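Long-range contacts in ferredoxin component of carbazole 1,9a-dioxygenase (Nocardioides aromaticivorans, PDB 3GCE), which carries a Rieske-type [2Fe-2S] cluster and, as the ferredoxin component of carbazole 1,9a-dioxygenase, probably passes electrons to the terminal oxygenase: residues G23-F28 and M36-G41; L50-E55 and L93-Y98; A56-G61 and I70-H75. All blocks are in the same frame, centred on the assembly; numbering follows the deposited sequence.

Contact 1: G23-F28 and M36-G41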
ATOM      1  N   GLY A  23      -8.834  -6.403  -1.927  1.00 23.58           N
ATOM      2  CA  GLY A  23      -9.411  -5.142  -1.508  1.00 22.82           C
ATOM      3  C   GLY A  23      -9.267  -4.805  -0.040  1.00 21.55           C
ATOM      4  O   GLY A  23      -9.726  -3.751   0.370  1.00 21.52           O
ATOM      5  N   VAL A  24      -8.628  -5.679   0.738  1.00 20.33           N
ATOM      6  CA  VAL A  24      -8.371  -5.421   2.154  1.00 20.56           C
ATOM      7  C   VAL A  24      -6.874  -5.107   2.375  1.00 20.04           C
ATOM      8  O   VAL A  24      -6.018  -6.006   2.274  1.00 19.23           O
ATOM      9  CB  VAL A  24      -8.809  -6.608   3.078  1.00 21.15           C
ATOM     10  CG1 VAL A  24      -8.581  -6.243   4.550  1.00 22.20           C
ATOM     11  CG2 VAL A  24     -10.276  -6.963   2.841  1.00 21.60           C
ATOM     12  N   PRO A  25      -6.565  -3.832   2.669  1.00 20.24           N
ATOM     13  CA  PRO A  25      -5.180  -3.386   2.869  1.00 20.60           C
ATOM     14  C   PRO A  25      -4.577  -3.911   4.168  1.00 20.91           C
ATOM     15  O   PRO A  25      -5.273  -4.021   5.173  1.00 20.78           O
ATOM     16  CB  PRO A  25      -5.275  -1.856   2.898  1.00 20.51           C
ATOM     17  CG  PRO A  25      -6.706  -1.505   2.701  1.00 21.40           C
ATOM     18  CD  PRO A  25      -7.545  -2.736   2.833  1.00 20.07           C
ATOM     19  N   THR A  26      -3.296  -4.253   4.134  1.00 21.00           N
ATOM     20  CA  THR A  26      -2.574  -4.635   5.348  1.00 21.85           C
ATOM     21  C   THR A  26      -1.248  -3.920   5.346  1.00 21.10           C
ATOM     22  O   THR A  26      -0.850  -3.365   4.329  1.00 23.13           O
ATOM     23  CB  THR A  26      -2.280  -6.143   5.388  1.00 22.36           C
ATOM     24  OG1 THR A  26      -3.329  -6.836   4.727  1.00 26.64           O
ATOM     25  CG2 THR A  26      -2.204  -6.628   6.810  1.00 22.57           C
ATOM     26  N   ALA A  27      -0.551  -3.945   6.468  1.00 19.78           N
ATOM     27  CA  ALA A  27       0.755  -3.323   6.557  1.00 19.08           C
ATOM     28  C   ALA A  27       1.770  -4.379   6.990  1.00 18.89           C
ATOM     29  O   ALA A  27       1.442  -5.290   7.763  1.00 17.72           O
ATOM     30  CB  ALA A  27       0.741  -2.159   7.526  1.00 19.03           C
ATOM     31  N   PHE A  28       2.990  -4.211   6.494  1.00 18.09           N
ATOM     32  CA  PHE A  28       4.115  -5.093   6.759  1.00 18.55           C
ATOM     33  C   PHE A  28       5.361  -4.258   6.967  1.00 19.33           C
ATOM     34  O   PHE A  28       5.505  -3.165   6.386  1.00 18.81           O
ATOM     35  CB  PHE A  28       4.344  -6.008   5.577  1.00 17.46           C
ATOM     36  CG  PHE A  28       3.221  -6.967   5.325  1.00 17.36           C
ATOM     37  CD1 PHE A  28       3.036  -8.069   6.150  1.00 17.04           C
ATOM     38  CD2 PHE A  28       2.337  -6.766   4.256  1.00 18.70           C
ATOM     39  CE1 PHE A  28       1.994  -8.967   5.918  1.00 18.76           C
ATOM     40  CE2 PHE A  28       1.285  -7.652   4.024  1.00 17.98           C
ATOM     41  CZ  PHE A  28       1.114  -8.756   4.854  1.00 17.04           C
ATOM     42  N   MET A  36       2.106  -0.482   3.235  1.00 14.00           N
ATOM     43  CA  MET A  36       0.744  -0.933   3.016  1.00 14.86           C
ATOM     44  C   MET A  36       0.715  -1.741   1.730  1.00 13.71           C
ATOM     45  O   MET A  36       1.191  -1.275   0.692  1.00 12.29           O
ATOM     46  CB  MET A  36      -0.205   0.259   2.901  1.00 14.98           C
ATOM     47  CG  MET A  36      -1.694  -0.140   2.909  1.00 20.71           C
ATOM     48  SD  MET A  36      -2.408  -0.103   1.273  1.00 36.04           S
ATOM     49  CE  MET A  36      -2.440   1.642   1.141  1.00 29.30           C
ATOM     50  N   VAL A  37       0.148  -2.940   1.819  1.00 13.46           N
ATOM     51  CA  VAL A  37       0.023  -3.832   0.679  1.00 13.78           C
ATOM     52  C   VAL A  37      -1.459  -4.126   0.484  1.00 13.90           C
ATOM     53  O   VAL A  37      -2.170  -4.347   1.465  1.00 13.30           O
ATOM     54  CB  VAL A  37       0.898  -5.111   0.900  1.00 13.84           C
ATOM     55  CG1 VAL A  37       0.687  -6.147  -0.186  1.00 14.02           C
ATOM     56  CG2 VAL A  37       2.360  -4.703   0.923  1.00 12.44           C
ATOM     57  N   VAL A  38      -1.925  -4.073  -0.774  1.00 13.67           N
ATOM     58  CA  VAL A  38      -3.303  -4.364  -1.090  1.00 13.92           C
ATOM     59  C   VAL A  38      -3.428  -5.085  -2.436  1.00 15.47           C
ATOM     60  O   VAL A  38      -2.750  -4.744  -3.406  1.00 14.96           O
ATOM     61  CB  VAL A  38      -4.173  -3.059  -1.034  1.00 14.14           C
ATOM     62  CG1 VAL A  38      -3.829  -2.096  -2.172  1.00 14.95           C
ATOM     63  CG2 VAL A  38      -5.677  -3.393  -1.006  1.00 12.21           C
ATOM     64  N   ARG A  39      -4.273  -6.113  -2.462  1.00 16.80           N
ATOM     65  CA  ARG A  39      -4.596  -6.863  -3.676  1.00 18.99           C
ATOM     66  C   ARG A  39      -5.827  -6.248  -4.335  1.00 19.46           C
ATOM     67  O   ARG A  39      -6.796  -5.881  -3.656  1.00 19.32           O
ATOM     68  CB  ARG A  39      -4.965  -8.304  -3.337  1.00 18.05           C
ATOM     69  CG  ARG A  39      -3.844  -9.296  -3.149  1.00 22.25           C
ATOM     70  CD  ARG A  39      -4.442 -10.728  -2.965  1.00 21.15           C
ATOM     71  NE  ARG A  39      -5.083 -11.262  -4.177  1.00 25.33           N
ATOM     72  CZ  ARG A  39      -5.764 -12.412  -4.252  1.00 23.99           C
ATOM     73  NH1 ARG A  39      -5.949 -13.180  -3.182  1.00 22.05           N
ATOM     74  NH2 ARG A  39      -6.271 -12.798  -5.410  1.00 24.28           N
ATOM     75  N   ASP A  40      -5.777  -6.128  -5.651  1.00 21.09           N
ATOM     76  CA  ASP A  40      -6.952  -5.867  -6.460  1.00 22.85           C
ATOM     77  C   ASP A  40      -6.914  -6.880  -7.611  1.00 23.14           C
ATOM     78  O   ASP A  40      -5.925  -6.946  -8.351  1.00 22.70           O
ATOM     79  CB  ASP A  40      -6.917  -4.436  -7.004  1.00 23.76           C
ATOM     80  CG  ASP A  40      -8.169  -4.084  -7.822  1.00 26.65           C
ATOM     81  OD1 ASP A  40      -9.282  -4.085  -7.250  1.00 28.87           O
ATOM     82  OD2 ASP A  40      -8.026  -3.820  -9.037  1.00 29.13           O
ATOM     83  N   GLY A  41      -7.966  -7.690  -7.761  1.00 23.62           N
ATOM     84  CA  GLY A  41      -7.928  -8.767  -8.756  1.00 24.09           C
ATOM     85  C   GLY A  41      -6.736  -9.638  -8.422  1.00 24.04           C
ATOM     86  O   GLY A  41      -6.590 -10.062  -7.281  1.00 24.91           O
TER
HETATM   87  O   HOH W   1      -5.485  -7.139  -0.049  1.00 12.83           O
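The one aromatic ring in this contact, that of Phe28, is met by Val37 at its edge, near the ring plane: CG2 of Val37 lies 3.9 Å from CD2 of Phe28. With Phe28 CG anti to its carbonyl carbon (chi1 -65°), the ring swings back toward the partner strand, and the two side chains cross at about a right angle. Beside them, Thr26 and Val37 form an antiparallel hydrogen-bonded pair: Thr26 N reaches Val37 O at 2.9 Å, and Val37 N reaches Thr26 O at 2.7 Å, both nearly straight. Ala27 and Met36 follow as a non-hydrogen-bonded pair. On their side of the sheet Met36, bent at chi2 and chi3, brings SD to 3.7 Å from CB of Pro25. Toward the open end a water replaces direct pairing, donating to Val24 O and accepting from Arg39 N, before Gly23 N binds Arg39 O at 2.7 Å. The two segments belong to the hairpin of strands 26-30 and 33-40, whose second strand also pairs with strand 43-48; Phe28 packs against Val14 and Ala15 of strand 12-16, whereas Pro25 and Met36 touch Ile70 of strand 69-71.

Contact 2: L50-E55 and L93-Y98. With FES (Fe2/s2 (inorganic) cluster), chain B.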
ATOM      1  N   LEU A  50       2.526   5.209   5.895  1.00 12.70           N
ATOM      2  CA  LEU A  50       2.387   6.468   6.624  1.00 13.70           C
ATOM      3  C   LEU A  50       1.874   7.549   5.724  1.00 11.99           C
ATOM      4  O   LEU A  50       2.516   7.875   4.728  1.00 12.18           O
ATOM      5  CB  LEU A  50       3.724   6.935   7.195  1.00 13.83           C
ATOM      6  CG  LEU A  50       3.987   6.668   8.660  1.00 18.61           C
ATOM      7  CD1 LEU A  50       3.008   7.500   9.549  1.00 19.99           C
ATOM      8  CD2 LEU A  50       3.920   5.162   8.918  1.00 22.79           C
ATOM      9  N   CYS A  51       0.745   8.141   6.102  1.00 11.19           N
ATOM     10  CA  CYS A  51       0.174   9.244   5.324  1.00  9.92           C
ATOM     11  C   CYS A  51       1.174  10.410   5.294  1.00 10.12           C
ATOM     12  O   CYS A  51       1.850  10.668   6.298  1.00  9.60           O
ATOM     13  CB  CYS A  51      -1.153   9.692   5.962  1.00  9.66           C
ATOM     14  SG  CYS A  51      -1.997  10.973   5.032  1.00 10.32           S
ATOM     15  N   SER A  52       1.283  11.110   4.162  1.00  9.22           N
ATOM     16  CA  SER A  52       2.191  12.254   4.092  1.00 11.66           C
ATOM     17  C   SER A  52       1.620  13.528   4.729  1.00 11.81           C
ATOM     18  O   SER A  52       2.359  14.505   4.954  1.00 12.78           O
ATOM     19  CB  SER A  52       2.541  12.570   2.639  1.00 10.84           C
ATOM     20  OG  SER A  52       1.390  13.017   1.976  1.00 11.76           O
ATOM     21  N   HIS A  53       0.334  13.528   5.047  1.00 11.62           N
ATOM     22  CA  HIS A  53      -0.272  14.746   5.546  1.00 12.56           C
ATOM     23  C   HIS A  53       0.036  14.949   7.045  1.00 13.69           C
ATOM     24  O   HIS A  53       0.425  16.039   7.469  1.00 14.37           O
ATOM     25  CB  HIS A  53      -1.789  14.783   5.259  1.00 11.77           C
ATOM     26  CG  HIS A  53      -2.489  15.899   5.964  1.00 15.25           C
ATOM     27  ND1 HIS A  53      -3.399  15.684   6.975  1.00 14.63           N
ATOM     28  CD2 HIS A  53      -2.349  17.240   5.862  1.00 16.82           C
ATOM     29  CE1 HIS A  53      -3.819  16.850   7.440  1.00 18.01           C
ATOM     30  NE2 HIS A  53      -3.185  17.810   6.788  1.00 19.04           N
ATOM     31  N   ALA A  54      -0.163  13.902   7.836  1.00 13.24           N
ATOM     32  CA  ALA A  54       0.166  13.921   9.258  1.00 14.72           C
ATOM     33  C   ALA A  54       0.361  12.475   9.655  1.00 14.41           C
ATOM     34  O   ALA A  54       0.294  11.584   8.811  1.00 14.16           O
ATOM     35  CB  ALA A  54      -0.944  14.579  10.072  1.00 14.63           C
ATOM     36  N   GLU A  55       0.622  12.218  10.926  1.00 14.45           N
ATOM     37  CA  GLU A  55       0.788  10.842  11.319  1.00 14.74           C
ATOM     38  C   GLU A  55      -0.544  10.108  11.246  1.00 13.38           C
ATOM     39  O   GLU A  55      -1.452  10.367  12.042  1.00 12.29           O
ATOM     40  CB  GLU A  55       1.387  10.723  12.715  1.00 15.99           C
ATOM     41  CG  GLU A  55       1.795   9.295  13.025  1.00 17.95           C
ATOM     42  CD  GLU A  55       1.892   9.034  14.510  1.00 24.81           C
ATOM     43  OE1 GLU A  55       1.898  10.024  15.286  1.00 26.03           O
ATOM     44  OE2 GLU A  55       1.968   7.843  14.895  1.00 25.48           O
ATOM     45  N   LEU A  93       1.231  15.790  -0.983  1.00 12.24           N
ATOM     46  CA  LEU A  93       2.536  15.276  -1.347  1.00 12.77           C
ATOM     47  C   LEU A  93       2.475  13.765  -1.449  1.00 12.47           C
ATOM     48  O   LEU A  93       1.785  13.126  -0.654  1.00 11.79           O
ATOM     49  CB  LEU A  93       3.627  15.705  -0.332  1.00 13.65           C
ATOM     50  CG  LEU A  93       4.026  17.180  -0.352  1.00 14.55           C
ATOM     51  CD1 LEU A  93       4.915  17.519   0.853  1.00 16.95           C
ATOM     52  CD2 LEU A  93       4.744  17.521  -1.647  1.00 15.98           C
ATOM     53  N   PRO A  94       3.184  13.191  -2.440  1.00 11.98           N
ATOM     54  CA  PRO A  94       3.138  11.758  -2.644  1.00 11.95           C
ATOM     55  C   PRO A  94       3.837  10.988  -1.530  1.00 12.21           C
ATOM     56  O   PRO A  94       4.707  11.545  -0.810  1.00 11.80           O
ATOM     57  CB  PRO A  94       3.849  11.562  -4.009  1.00 11.86           C
ATOM     58  CG  PRO A  94       4.769  12.744  -4.113  1.00 12.31           C
ATOM     59  CD  PRO A  94       4.063  13.867  -3.413  1.00 12.71           C
ATOM     60  N   VAL A  95       3.451   9.725  -1.372  1.00 10.99           N
ATOM     61  CA  VAL A  95       4.221   8.815  -0.523  1.00 10.68           C
ATOM     62  C   VAL A  95       5.020   7.876  -1.415  1.00 11.17           C
ATOM     63  O   VAL A  95       4.733   7.768  -2.607  1.00  9.80           O
ATOM     64  CB  VAL A  95       3.329   7.996   0.431  1.00 10.17           C
ATOM     65  CG1 VAL A  95       2.646   8.932   1.488  1.00 10.04           C
ATOM     66  CG2 VAL A  95       2.297   7.208  -0.348  1.00  9.75           C
ATOM     67  N   ARG A  96       6.015   7.205  -0.831  1.00 12.01           N
ATOM     68  CA  ARG A  96       6.850   6.241  -1.579  1.00 13.23           C
ATOM     69  C   ARG A  96       6.029   5.047  -2.049  1.00 13.55           C
ATOM     70  O   ARG A  96       5.193   4.534  -1.297  1.00 14.10           O
ATOM     71  CB  ARG A  96       7.986   5.761  -0.701  1.00 13.12           C
ATOM     72  CG  ARG A  96       8.914   4.727  -1.377  1.00 17.95           C
ATOM     73  CD  ARG A  96      10.126   4.478  -0.459  1.00 23.81           C
ATOM     74  NE  ARG A  96      10.985   5.664  -0.395  1.00 26.43           N
ATOM     75  CZ  ARG A  96      11.786   6.072  -1.388  1.00 29.08           C
ATOM     76  NH1 ARG A  96      11.877   5.355  -2.501  1.00 30.90           N
ATOM     77  NH2 ARG A  96      12.510   7.185  -1.278  1.00 29.95           N
ATOM     78  N   ALA A  97       6.219   4.669  -3.314  1.00 12.94           N
ATOM     79  CA  ALA A  97       5.664   3.461  -3.890  1.00 13.04           C
ATOM     80  C   ALA A  97       6.764   2.414  -3.865  1.00 14.03           C
ATOM     81  O   ALA A  97       7.958   2.748  -4.036  1.00 13.39           O
ATOM     82  CB  ALA A  97       5.199   3.710  -5.327  1.00 13.82           C
ATOM     83  N   TYR A  98       6.387   1.164  -3.633  1.00 13.51           N
ATOM     84  CA  TYR A  98       7.372   0.073  -3.531  1.00 15.39           C
ATOM     85  C   TYR A  98       7.152  -0.908  -4.654  1.00 15.56           C
ATOM     86  O   TYR A  98       6.024  -1.217  -4.958  1.00 16.04           O
ATOM     87  CB  TYR A  98       7.206  -0.664  -2.200  1.00 14.84           C
ATOM     88  CG  TYR A  98       7.770   0.090  -1.039  1.00 17.26           C
ATOM     89  CD1 TYR A  98       7.082   1.187  -0.493  1.00 16.46           C
ATOM     90  CD2 TYR A  98       8.983  -0.281  -0.471  1.00 14.53           C
ATOM     91  CE1 TYR A  98       7.605   1.881   0.619  1.00 17.83           C
ATOM     92  CE2 TYR A  98       9.503   0.401   0.627  1.00 16.67           C
ATOM     93  CZ  TYR A  98       8.819   1.478   1.158  1.00 18.51           C
ATOM     94  OH  TYR A  98       9.372   2.140   2.229  1.00 21.52           O
TER
HETATM   95 FE1  FES B 201      -3.829  11.368   6.385  1.00 10.36          FE
HETATM   96 FE2  FES B 201      -4.377  13.853   7.413  1.00 12.85          FE
HETATM   97  S1  FES B 201      -5.186  12.962   5.499  1.00 13.61           S
HETATM   98  S2  FES B 201      -3.113  12.240   8.241  1.00 10.42           S
HETATM   99  O   HOH W   2       0.355  15.636   2.076  1.00 12.10           O
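A single side-chain hydroxyl makes the one direct hydrogen bond between these two irregular segments: Ser52 OG donates to Leu93 O at 2.7 Å. The approach is bent, with a C=O...OG angle of 138° and the donor tilted 30° from the carbonyl plane. The same OG accepts from a water, 2.8 Å away, that in turn accepts from Leu93 N at 3.2 Å, so the hydroxyl holds Leu93 O directly and Leu93 N through the water. A chi1 of 66° puts OG between the backbone N and the carbonyl carbon of Ser52, turned to the 93-98 segment. An alanine here would lose both bonds of the hydroxyl and is likely to leave Leu93 O without its serine mate and the water less firmly placed. Next to this polar link, Val95 inserts CG1 against the backbone, 3.4 Å from Leu50 O and 3.7 Å from Ser52 N, and Ser52 CB also lies against it. The side chains of Val95 and Ser52 also touch Phe79 of strand 78-80. Only the 50-55 segment reaches the metal: Cys51 SG binds one iron at 2.3 Å and His53 ND1 the other at 2.1 Å, while His53 N donates a nearly straight hydrogen bond to Cys51 SG at 3.5 Å. Cys72 shares the iron of Cys51, and His75 that of His53, completing the protein ligands. Cys51 and His53, in a Cys-X-His spacing, form the first of the two cluster-binding loops that define the Rieske domain, here tied to the 93-98 segment through Ser52.

Contact 3: A56-G61 and I70-H75. With FES (Fe2/s2 (inorganic) cluster), chain B.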
ATOM      1  N   ALA A  56      -0.666   9.204  10.281  1.00 12.87           N
ATOM      2  CA  ALA A  56      -1.792   8.258  10.259  1.00 13.32           C
ATOM      3  C   ALA A  56      -1.397   7.047   9.431  1.00 13.61           C
ATOM      4  O   ALA A  56      -0.488   7.143   8.610  1.00 13.97           O
ATOM      5  CB  ALA A  56      -3.052   8.906   9.699  1.00 12.64           C
ATOM      6  N   TYR A  57      -2.087   5.931   9.644  1.00 12.43           N
ATOM      7  CA  TYR A  57      -1.692   4.652   9.084  1.00 11.94           C
ATOM      8  C   TYR A  57      -2.710   4.185   8.049  1.00 10.77           C
ATOM      9  O   TYR A  57      -3.846   3.858   8.364  1.00  8.31           O
ATOM     10  CB  TYR A  57      -1.389   3.618  10.213  1.00 12.49           C
ATOM     11  CG  TYR A  57      -0.334   4.201  11.127  1.00 14.37           C
ATOM     12  CD1 TYR A  57       1.029   4.034  10.835  1.00 18.14           C
ATOM     13  CD2 TYR A  57      -0.682   4.992  12.223  1.00 14.28           C
ATOM     14  CE1 TYR A  57       2.024   4.614  11.640  1.00 18.23           C
ATOM     15  CE2 TYR A  57       0.327   5.599  13.044  1.00 13.91           C
ATOM     16  CZ  TYR A  57       1.675   5.380  12.726  1.00 16.03           C
ATOM     17  OH  TYR A  57       2.690   5.936  13.470  1.00 16.29           O
ATOM     18  N   LEU A  58      -2.279   4.211   6.784  1.00  9.81           N
ATOM     19  CA  LEU A  58      -3.187   4.069   5.662  1.00  9.38           C
ATOM     20  C   LEU A  58      -3.930   2.727   5.596  1.00 10.20           C
ATOM     21  O   LEU A  58      -5.075   2.684   5.173  1.00 12.03           O
ATOM     22  CB  LEU A  58      -2.434   4.308   4.343  1.00  9.87           C
ATOM     23  CG  LEU A  58      -1.819   5.709   4.218  1.00 10.10           C
ATOM     24  CD1 LEU A  58      -1.009   5.772   2.909  1.00  8.50           C
ATOM     25  CD2 LEU A  58      -2.914   6.816   4.240  1.00 10.65           C
ATOM     26  N   ASP A  59      -3.289   1.641   6.001  1.00 10.74           N
ATOM     27  CA  ASP A  59      -3.941   0.329   6.015  1.00 13.07           C
ATOM     28  C   ASP A  59      -5.203   0.268   6.897  1.00 13.99           C
ATOM     29  O   ASP A  59      -6.038  -0.621   6.731  1.00 13.60           O
ATOM     30  CB  ASP A  59      -2.940  -0.769   6.425  1.00 13.56           C
ATOM     31  CG  ASP A  59      -2.725  -0.856   7.924  1.00 16.90           C
ATOM     32  OD1 ASP A  59      -2.183   0.077   8.552  1.00 18.20           O
ATOM     33  OD2 ASP A  59      -3.072  -1.908   8.483  1.00 21.76           O
ATOM     34  N   MET A  60      -5.319   1.203   7.847  1.00 14.33           N
ATOM     35  CA  MET A  60      -6.494   1.288   8.720  1.00 14.22           C
ATOM     36  C   MET A  60      -7.609   2.145   8.105  1.00 14.77           C
ATOM     37  O   MET A  60      -8.688   2.274   8.694  1.00 14.03           O
ATOM     38  CB  MET A  60      -6.110   1.864  10.097  1.00 14.60           C
ATOM     39  CG  MET A  60      -5.010   1.116  10.866  1.00 16.08           C
ATOM     40  SD  MET A  60      -5.337  -0.630  10.961  1.00 19.77           S
ATOM     41  CE  MET A  60      -6.733  -0.603  12.096  1.00 18.68           C
ATOM     42  N   GLY A  61      -7.347   2.706   6.923  1.00 14.58           N
ATOM     43  CA  GLY A  61      -8.342   3.464   6.171  1.00 15.63           C
ATOM     44  C   GLY A  61      -9.197   2.602   5.253  1.00 16.22           C
ATOM     45  O   GLY A  61      -9.358   1.396   5.493  1.00 17.36           O
ATOM     46  N   ILE A  70      -6.406   4.459  -1.768  1.00 12.91           N
ATOM     47  CA  ILE A  70      -6.532   4.229  -0.337  1.00 12.63           C
ATOM     48  C   ILE A  70      -6.897   5.577   0.311  1.00 12.65           C
ATOM     49  O   ILE A  70      -6.307   6.617   0.016  1.00 11.25           O
ATOM     50  CB  ILE A  70      -5.220   3.679   0.266  1.00 13.13           C
ATOM     51  CG1 ILE A  70      -5.407   3.304   1.749  1.00 12.63           C
ATOM     52  CG2 ILE A  70      -4.076   4.720   0.125  1.00 13.05           C
ATOM     53  CD1 ILE A  70      -6.422   2.180   1.996  1.00 10.21           C
ATOM     54  N   GLU A  71      -7.866   5.545   1.205  1.00 12.28           N
ATOM     55  CA  GLU A  71      -8.341   6.756   1.854  1.00 13.72           C
ATOM     56  C   GLU A  71      -7.849   6.746   3.300  1.00 13.50           C
ATOM     57  O   GLU A  71      -8.094   5.786   4.032  1.00 12.92           O
ATOM     58  CB  GLU A  71      -9.854   6.792   1.794  1.00 13.79           C
ATOM     59  CG  GLU A  71     -10.532   7.935   2.556  1.00 16.01           C
ATOM     60  CD  GLU A  71     -12.054   7.850   2.421  1.00 19.30           C
ATOM     61  OE1 GLU A  71     -12.559   6.783   2.016  1.00 24.90           O
ATOM     62  OE2 GLU A  71     -12.759   8.834   2.721  1.00 27.63           O
ATOM     63  N   CYS A  72      -7.121   7.791   3.693  1.00 12.35           N
ATOM     64  CA  CYS A  72      -6.524   7.866   5.034  1.00 11.23           C
ATOM     65  C   CYS A  72      -7.646   7.856   6.089  1.00 11.19           C
ATOM     66  O   CYS A  72      -8.647   8.559   5.927  1.00 11.09           O
ATOM     67  CB  CYS A  72      -5.728   9.177   5.140  1.00 11.58           C
ATOM     68  SG  CYS A  72      -5.004   9.494   6.778  1.00 12.42           S
ATOM     69  N   PRO A  73      -7.485   7.087   7.180  1.00 11.19           N
ATOM     70  CA  PRO A  73      -8.572   7.071   8.173  1.00 11.27           C
ATOM     71  C   PRO A  73      -8.741   8.366   8.991  1.00 11.58           C
ATOM     72  O   PRO A  73      -9.798   8.566   9.631  1.00 10.72           O
ATOM     73  CB  PRO A  73      -8.187   5.916   9.110  1.00 11.34           C
ATOM     74  CG  PRO A  73      -6.704   5.805   9.007  1.00 12.63           C
ATOM     75  CD  PRO A  73      -6.363   6.195   7.551  1.00 10.42           C
ATOM     76  N   LEU A  74      -7.734   9.239   8.961  1.00 10.75           N
ATOM     77  CA  LEU A  74      -7.717  10.349   9.883  1.00 11.38           C
ATOM     78  C   LEU A  74      -8.379  11.602   9.311  1.00 10.93           C
ATOM     79  O   LEU A  74      -9.307  12.133   9.931  1.00 10.88           O
ATOM     80  CB  LEU A  74      -6.300  10.624  10.413  1.00 11.01           C
ATOM     81  CG  LEU A  74      -6.182  11.672  11.521  1.00 12.67           C
ATOM     82  CD1 LEU A  74      -7.066  11.339  12.764  1.00 11.79           C
ATOM     83  CD2 LEU A  74      -4.698  11.849  11.897  1.00 11.18           C
ATOM     84  N   HIS A  75      -7.907  12.087   8.164  1.00 11.15           N
ATOM     85  CA  HIS A  75      -8.553  13.246   7.523  1.00 10.61           C
ATOM     86  C   HIS A  75      -9.024  12.938   6.106  1.00 11.18           C
ATOM     87  O   HIS A  75      -9.341  13.859   5.312  1.00  9.37           O
ATOM     88  CB  HIS A  75      -7.658  14.480   7.511  1.00 11.14           C
ATOM     89  CG  HIS A  75      -6.970  14.752   8.814  1.00 10.70           C
ATOM     90  ND1 HIS A  75      -5.617  14.591   8.980  1.00 11.48           N
ATOM     91  CD2 HIS A  75      -7.444  15.201  10.004  1.00 11.93           C
ATOM     92  CE1 HIS A  75      -5.276  14.929  10.215  1.00 10.06           C
ATOM     93  NE2 HIS A  75      -6.371  15.289  10.865  1.00  9.25           N
TER
HETATM   94 FE1  FES B 201      -3.829  11.368   6.385  1.00 10.36          FE
HETATM   95 FE2  FES B 201      -4.377  13.853   7.413  1.00 12.85          FE
HETATM   96  S1  FES B 201      -5.186  12.962   5.499  1.00 13.61           S
HETATM   97  S2  FES B 201      -3.113  12.240   8.241  1.00 10.42           S
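Ile70, in the strand leading into the Cys-X-X-His of Cys72 and His75, the second cluster-binding loop of the Rieske fold, packs against the 3-10 turn at 58-60. Its CG1, anti to the backbone N (chi1 -174°), lies 4.1 Å from CB of Leu58, and its CD1 also meets Leu58 O. At Glu71 the backbone does the touching: its O receives a CA-H...O contact from Gly61 CA at 3.2 Å, and a CB on Gly61 would clash with that oxygen. The carboxylate of Glu71 is hydrogen-bonded through OE1 to NE2 of His64. Cys72 turns in two directions, CB resting 3.8 Å from CD2 of Leu58 while SG binds an iron at 2.2 Å. Pro73 sets its ring against the backbone of the turn, CG 3.5 Å from Tyr57 O, with CB and CD on Gly61 CA. Leu74 follows: its N donates to Cys72 SG, and its CB meets CB of Ala56. His75 closes the segment, binding the other iron through ND1, with Leu74 CG above one face of its ring and the bridging sulfide S1 at its edge, in plane. The methyl of Ala56 lies against sulfur on two sites, its CB 3.6 Å from both Cys72 SG and the other sulfide, S2.

In the fold
Contact 1 comes first along the chain and is complete before the others begin; contact 3 then falls wholly within the stretch between the two segments of contact 2. Contacts 2 and 3 have centres 10 Å apart and share the cluster: each supplies one cysteine and one histidine, and they join where Cys51 N probably hydrogen-bonds Ala56 O. Contact 1 belongs to the sheet of strands 26-30, 33-40 and 43-48, contact 3 through strand 69-71 to that of strands 62-64, 69-71, 78-80 and 86-88. Their centres lie about 13 Å apart, and Met36 CE touches Ile70 CG1; contact 2, 16 Å from contact 1, does not touch it. Contact 1 therefore meets the cluster region through contact 3, within a single Rieske domain.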